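Local coordinates for glutamate racemase (Bacillus anthracis, PDB 2DWU), which belongs to the Asp/Glu/hydantoin racemase family, whose members have two alpha/beta domains, and is modelled here with bound D-glutamic acid, at residues T150-V155 with L186-Y191; Y164-V169 with E195-K200. All blocks are in the same frame, centred on the assembly; numbering follows the deposited sequence. Where two conformers were deposited one is given.

Interaction 1: residues T150-V155 with L186-Y191. With DGL (D-glutamic acid), chain H.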
loop_
_atom_site.group_PDB
_atom_site.type_symbol
_atom_site.label_atom_id
_atom_site.label_comp_id
_atom_site.label_asym_id
_atom_site.label_seq_id
_atom_site.Cartn_x
_atom_site.Cartn_y
_atom_site.Cartn_z
ATOM N N THR B 150 -27.520 -2.887 8.749
ATOM C CA THR B 150 -27.957 -1.777 9.599
ATOM C C THR B 150 -26.883 -0.765 9.936
ATOM O O THR B 150 -27.173 0.319 10.443
ATOM C CB THR B 150 -28.513 -2.298 10.929
ATOM O OG1 THR B 150 -29.343 -3.431 10.679
ATOM C CG2 THR B 150 -29.331 -1.228 11.630
ATOM N N LEU B 151 -25.636 -1.093 9.633
ATOM C CA LEU B 151 -24.567 -0.204 10.007
ATOM C C LEU B 151 -24.423 1.136 9.332
ATOM O O LEU B 151 -24.174 2.128 10.011
ATOM C CB LEU B 151 -23.224 -0.958 10.023
ATOM C CG LEU B 151 -23.200 -2.148 11.012
ATOM C CD1 LEU B 151 -21.779 -2.681 11.058
ATOM C CD2 LEU B 151 -23.653 -1.734 12.424
ATOM N N ALA B 152 -24.575 1.196 8.016
ATOM C CA ALA B 152 -24.437 2.496 7.356
ATOM C C ALA B 152 -25.531 3.470 7.818
ATOM O O ALA B 152 -25.257 4.656 8.081
ATOM C CB ALA B 152 -24.463 2.324 5.817
ATOM N N THR B 153 -26.761 2.969 7.968
ATOM C CA THR B 153 -27.853 3.841 8.420
ATOM C C THR B 153 -27.579 4.295 9.846
ATOM O O THR B 153 -27.833 5.457 10.203
ATOM C CB THR B 153 -29.215 3.120 8.351
ATOM O OG1 THR B 153 -29.405 2.602 7.032
ATOM C CG2 THR B 153 -30.347 4.091 8.647
ATOM N N VAL B 154 -27.031 3.400 10.660
ATOM C CA VAL B 154 -26.690 3.743 12.031
ATOM C C VAL B 154 -25.692 4.897 12.028
ATOM O O VAL B 154 -25.833 5.858 12.779
ATOM C CB VAL B 154 -26.093 2.515 12.799
ATOM C CG1 VAL B 154 -25.325 2.961 14.045
ATOM C CG2 VAL B 154 -27.231 1.590 13.209
ATOM N N VAL B 155 -24.688 4.814 11.160
ATOM C CA VAL B 155 -23.682 5.856 11.093
ATOM C C VAL B 155 -24.273 7.207 10.671
ATOM O O VAL B 155 -23.912 8.227 11.238
ATOM C CB VAL B 155 -22.544 5.450 10.121
ATOM C CG1 VAL B 155 -21.687 6.661 9.743
ATOM C CG2 VAL B 155 -21.655 4.415 10.805
ATOM N N LEU B 186 -13.044 -3.319 6.491
ATOM C CA LEU B 186 -14.259 -2.506 6.595
ATOM C C LEU B 186 -14.691 -2.203 5.151
ATOM O O LEU B 186 -14.304 -1.173 4.569
ATOM C CB LEU B 186 -13.952 -1.204 7.337
ATOM C CG LEU B 186 -13.395 -1.346 8.740
ATOM C CD1 LEU B 186 -13.259 0.056 9.392
ATOM C CD2 LEU B 186 -14.335 -2.223 9.588
ATOM N N GLY B 187 -15.493 -3.111 4.593
ATOM C CA GLY B 187 -15.940 -3.021 3.215
ATOM C C GLY B 187 -17.133 -2.130 2.918
ATOM O O GLY B 187 -17.984 -2.483 2.105
ATOM N N CYS B 188 -17.142 -0.965 3.545
ATOM C CA CYS B 188 -18.221 0.003 3.370
ATOM C C CYS B 188 -17.652 1.374 3.755
ATOM O O CYS B 188 -16.886 1.487 4.713
ATOM C CB CYS B 188 -19.388 -0.346 4.293
ATOM S SG CYS B 188 -20.772 0.845 4.228
ATOM N N THR B 189 -18.062 2.402 3.010
ATOM C CA THR B 189 -17.601 3.766 3.233
ATOM C C THR B 189 -17.848 4.279 4.640
ATOM O O THR B 189 -17.086 5.093 5.145
ATOM C CB THR B 189 -18.340 4.777 2.309
ATOM O OG1 THR B 189 -19.751 4.547 2.387
ATOM C CG2 THR B 189 -17.875 4.651 0.860
ATOM N N HIS B 190 -18.931 3.824 5.267
ATOM C CA HIS B 190 -19.284 4.375 6.562
ATOM C C HIS B 190 -18.614 3.746 7.757
ATOM O O HIS B 190 -18.564 4.355 8.831
ATOM C CB HIS B 190 -20.795 4.239 6.792
ATOM C CG HIS B 190 -21.647 5.037 5.855
ATOM N ND1 HIS B 190 -21.533 4.965 4.482
ATOM C CD2 HIS B 190 -22.697 5.856 6.100
ATOM C CE1 HIS B 190 -22.483 5.697 3.923
ATOM N NE2 HIS B 190 -23.202 6.248 4.886
ATOM N N TYR B 191 -18.078 2.539 7.589
ATOM C CA TYR B 191 -17.552 1.850 8.756
ATOM C C TYR B 191 -16.388 2.449 9.521
ATOM O O TYR B 191 -16.251 2.170 10.713
ATOM C CB TYR B 191 -17.285 0.372 8.428
ATOM C CG TYR B 191 -18.518 -0.406 7.958
ATOM C CD1 TYR B 191 -19.809 0.166 7.944
ATOM C CD2 TYR B 191 -18.377 -1.711 7.466
ATOM C CE1 TYR B 191 -20.905 -0.531 7.441
ATOM C CE2 TYR B 191 -19.469 -2.424 6.953
ATOM C CZ TYR B 191 -20.724 -1.834 6.932
ATOM O OH TYR B 191 -21.736 -2.545 6.350
HETATM N N DGL H . -21.364 3.897 0.192
HETATM C CA DGL H . -21.985 2.556 0.429
HETATM C C DGL H . -20.934 1.503 0.459
HETATM O O DGL H . -21.198 0.313 0.331
HETATM C CB DGL H . -22.761 2.561 1.764
HETATM C CG DGL H . -24.106 3.287 1.521
HETATM C CD DGL H . -25.012 2.666 0.539
HETATM O OE1 DGL H . -25.622 1.615 0.739
HETATM O OE2 DGL H . -25.132 3.299 -0.605
HETATM O OXT DGL H . -19.701 1.900 0.617
HETATM O O HOH W 1 -24.277 -1.264 6.295
#
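Ala152 and His190 are the pair with the nearest CA atoms, 5.5 Å apart, where the first turn of helix 151-157 lies against the loop leaving strand 183-187. That loop folds at once into a type I beta turn from Cys188 to Tyr191, closed by Tyr191 N to Cys188 O at 3.3 Å. The turn offers its two rings to the helix. Ala152 lays its methyl over one face of the His190 imidazole in a CH-pi contact, CB 4.0 Å from the ring centroid and only 12° off the normal. Val155 comes in at the edge of the same ring, its CG1 3.9 Å from His190 CD2, and its other methyl, CG2, sits against the histidine's backbone O. The imidazole is also tied at both nitrogens: ND1 shares a 2.8 Å hydrogen bond with Thr189 OG1, and NE2 bonds Glu156 farther along the helix, so its rotation is well fixed. Tyr191 is clamped differently. Cys188 CB covers one face of the phenol while Leu151 CD1 lies over the opposite one, near the rim; Leu151 CB presses on Tyr191 CE1 at 3.5 Å. A water in the plane of that ring links Tyr191 OH to Ala152 N near the start of the helix. Beside the His190 ring, D-glutamic acid is gripped twice by Thr189: the backbone N points almost straight at OXT (170°), and OG1 accepts from the ligand amino group. Cys188, with SG anti to its backbone N (chi1 177°), brings the sulfur to 3.6 Å from CB of the ligand. The turn thus supplies part of the D-glutamic acid pocket wall, with helix 151-157 packed against His190 and Tyr191, at the C-terminal edge of a parallel sheet, a usual place for ligand sites in alpha/beta folds.

Interaction 2: residues Y164-V169 with E195-K200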
loop_
_atom_site.group_PDB
_atom_site.type_symbol
_atom_site.label_atom_id
_atom_site.label_comp_id
_atom_site.label_asym_id
_atom_site.label_seq_id
_atom_site.Cartn_x
_atom_site.Cartn_y
_atom_site.Cartn_z
ATOM N N TYR B 164 -27.210 2.523 21.396
ATOM C CA TYR B 164 -27.814 1.907 20.225
ATOM C C TYR B 164 -26.729 1.448 19.263
ATOM O O TYR B 164 -26.824 0.363 18.673
ATOM C CB TYR B 164 -28.738 2.914 19.517
ATOM C CG TYR B 164 -29.533 2.294 18.395
ATOM C CD1 TYR B 164 -29.246 2.586 17.059
ATOM C CD2 TYR B 164 -30.525 1.358 18.672
ATOM C CE1 TYR B 164 -29.935 1.941 16.017
ATOM C CE2 TYR B 164 -31.210 0.710 17.649
ATOM C CZ TYR B 164 -30.907 1.008 16.327
ATOM O OH TYR B 164 -31.572 0.340 15.330
ATOM N N VAL B 165 -25.702 2.273 19.100
ATOM C CA VAL B 165 -24.618 1.929 18.178
ATOM C C VAL B 165 -23.919 0.667 18.699
ATOM O O VAL B 165 -23.668 -0.275 17.948
ATOM C CB VAL B 165 -23.598 3.095 18.032
ATOM C CG1 VAL B 165 -22.458 2.680 17.074
ATOM C CG2 VAL B 165 -24.303 4.357 17.461
ATOM N N THR B 166 -23.642 0.627 19.996
ATOM C CA THR B 166 -22.987 -0.544 20.555
ATOM C C THR B 166 -23.807 -1.815 20.331
ATOM O O THR B 166 -23.250 -2.850 19.991
ATOM C CB THR B 166 -22.733 -0.383 22.056
ATOM O OG1 THR B 166 -21.854 0.725 22.276
ATOM C CG2 THR B 166 -22.086 -1.641 22.625
ATOM N N GLN B 167 -25.126 -1.740 20.516
ATOM C CA GLN B 167 -25.969 -2.902 20.324
ATOM C C GLN B 167 -26.014 -3.348 18.877
ATOM O O GLN B 167 -26.002 -4.555 18.588
ATOM C CB GLN B 167 -27.399 -2.624 20.801
ATOM C CG GLN B 167 -28.105 -3.894 21.241
ATOM C CD GLN B 167 -27.467 -4.499 22.499
ATOM O OE1 GLN B 167 -27.434 -3.860 23.553
ATOM N NE2 GLN B 167 -26.958 -5.723 22.391
ATOM N N GLN B 168 -26.063 -2.377 17.966
ATOM C CA GLN B 168 -26.130 -2.696 16.543
ATOM C C GLN B 168 -24.813 -3.277 16.049
ATOM O O GLN B 168 -24.820 -4.185 15.225
ATOM C CB GLN B 168 -26.527 -1.462 15.717
ATOM C CG GLN B 168 -28.018 -1.077 15.884
ATOM C CD GLN B 168 -28.954 -2.257 15.728
ATOM O OE1 GLN B 168 -28.957 -2.921 14.697
ATOM N NE2 GLN B 168 -29.751 -2.529 16.750
ATOM N N VAL B 169 -23.698 -2.761 16.557
ATOM C CA VAL B 169 -22.393 -3.291 16.163
ATOM C C VAL B 169 -22.246 -4.713 16.735
ATOM O O VAL B 169 -21.739 -5.623 16.053
ATOM C CB VAL B 169 -21.246 -2.376 16.647
ATOM C CG1 VAL B 169 -19.877 -3.083 16.471
ATOM C CG2 VAL B 169 -21.259 -1.071 15.826
ATOM N N GLU B 195 -15.079 2.426 13.887
ATOM C CA GLU B 195 -13.878 1.675 14.221
ATOM C C GLU B 195 -13.699 1.323 15.683
ATOM O O GLU B 195 -13.391 0.162 16.014
ATOM C CB GLU B 195 -12.618 2.368 13.701
ATOM C CG GLU B 195 -11.371 1.552 14.030
ATOM C CD GLU B 195 -10.126 2.015 13.301
ATOM O OE1 GLU B 195 -9.923 3.248 13.159
ATOM O OE2 GLU B 195 -9.335 1.138 12.882
ATOM N N SER B 196 -13.895 2.299 16.568
ATOM C CA SER B 196 -13.742 2.012 17.987
ATOM C C SER B 196 -14.676 0.934 18.489
ATOM O O SER B 196 -14.267 0.080 19.282
ATOM C CB SER B 196 -13.947 3.274 18.817
ATOM O OG SER B 196 -12.921 4.197 18.528
ATOM N N TYR B 197 -15.927 0.971 18.043
ATOM C CA TYR B 197 -16.915 -0.011 18.479
ATOM C C TYR B 197 -16.533 -1.388 17.997
ATOM O O TYR B 197 -16.641 -2.370 18.722
ATOM C CB TYR B 197 -18.309 0.316 17.921
ATOM C CG TYR B 197 -18.914 1.591 18.445
ATOM C CD1 TYR B 197 -18.748 2.798 17.769
ATOM C CD2 TYR B 197 -19.646 1.588 19.628
ATOM C CE1 TYR B 197 -19.309 3.981 18.273
ATOM C CE2 TYR B 197 -20.203 2.750 20.136
ATOM C CZ TYR B 197 -20.033 3.939 19.457
ATOM O OH TYR B 197 -20.595 5.092 19.967
ATOM N N ILE B 198 -16.103 -1.448 16.746
ATOM C CA ILE B 198 -15.727 -2.712 16.131
ATOM C C ILE B 198 -14.534 -3.352 16.829
ATOM O O ILE B 198 -14.545 -4.561 17.113
ATOM C CB ILE B 198 -15.446 -2.489 14.620
ATOM C CG1 ILE B 198 -16.768 -2.120 13.929
ATOM C CG2 ILE B 198 -14.851 -3.751 13.993
ATOM C CD1 ILE B 198 -16.587 -1.642 12.490
ATOM N N LYS B 199 -13.514 -2.553 17.108
ATOM C CA LYS B 199 -12.321 -3.057 17.791
ATOM C C LYS B 199 -12.696 -3.621 19.150
ATOM O O LYS B 199 -12.180 -4.652 19.569
ATOM C CB LYS B 199 -11.298 -1.943 17.998
ATOM C CG LYS B 199 -10.708 -1.402 16.723
ATOM C CD LYS B 199 -9.691 -0.300 16.974
ATOM C CE LYS B 199 -8.867 -0.062 15.706
ATOM N NZ LYS B 199 -7.870 1.026 15.859
ATOM N N LYS B 200 -13.584 -2.926 19.849
ATOM C CA LYS B 200 -14.017 -3.377 21.163
ATOM C C LYS B 200 -14.724 -4.727 21.073
ATOM O O LYS B 200 -14.561 -5.597 21.940
ATOM C CB LYS B 200 -14.961 -2.341 21.782
ATOM C CG LYS B 200 -15.683 -2.814 23.041
ATOM C CD LYS B 200 -14.740 -2.975 24.221
ATOM C CE LYS B 200 -14.302 -1.623 24.749
ATOM N NZ LYS B 200 -13.749 -0.764 23.658
#
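Tyr197 lies with its ring against Val165 in a helix-helix packing contact of the alpha/beta domain built on the four-stranded parallel sheet. Helices 162-177 and 195-202, joined through strand 183-187, pass with their local axes 9.8 Å apart at a signed angle of -51°. The tight part centres on that phenol. Val165 sets CG1 over the middle of the ring, 3.5 Å from the centroid and 9° off the normal, a nearly perpendicular CH-pi contact; the methyl gets there by standing anti to the backbone N (chi1 179°). One turn on, Val169 straddles the root of the same side chain, CG2 reaching Tyr197 CB at 3.9 Å, while its CG1 turns to CG1 of Ile198 at 4.1 Å. Here the contact runs into the buried interior: Ile198 also packs on Leu173 of helix 162-177 and on Ile208 of the neighbouring strand, and Val165 leans on Leu194.

The Thr166 side is looser and nearer solvent. Thr166 is exposed and meets the tyrosine only at its edge, where OG1 lies in the ring plane. The hydroxyl is not idle, since it hydrogen-bonds the carbonyl O of Thr162 one turn back in its own helix; toward the ring it makes mere contact. Tyr197 itself is partly exposed and also touches Thr162. On another face of helix 195-202, Lys199 and Glu195, one turn apart, form a salt bridge, NZ to OE2 3.3 Å, where Ile208 touches both side chains. Polar chemistry therefore borders the apolar seam, whose outer limit is Thr166 OG1, 3.4 Å from Tyr197 CE2.

The two interactions share one alpha/beta domain and interlock along the chain, helix 162-177 and strand 183-187 following each other between them. The centre of interaction 1 lies about 10 Å from the centre of the chain, that of interaction 2 about 19 Å; both are largely buried, with Thr166 exposed in the second. Interaction 1 mixes ring packing with a buried hydrogen-bond network around the ligand. Interaction 2 relies on apolar packing and has no ligand contact; its Ile198 side chain stays about 13 Å from D-glutamic acid. They meet directly where Val154 CG1 packs on Val165 CG2 at 3.8 Å and Leu186 CD2 on Ile198 CD1 at 3.7 Å, joining the pocket wall to the outer helices.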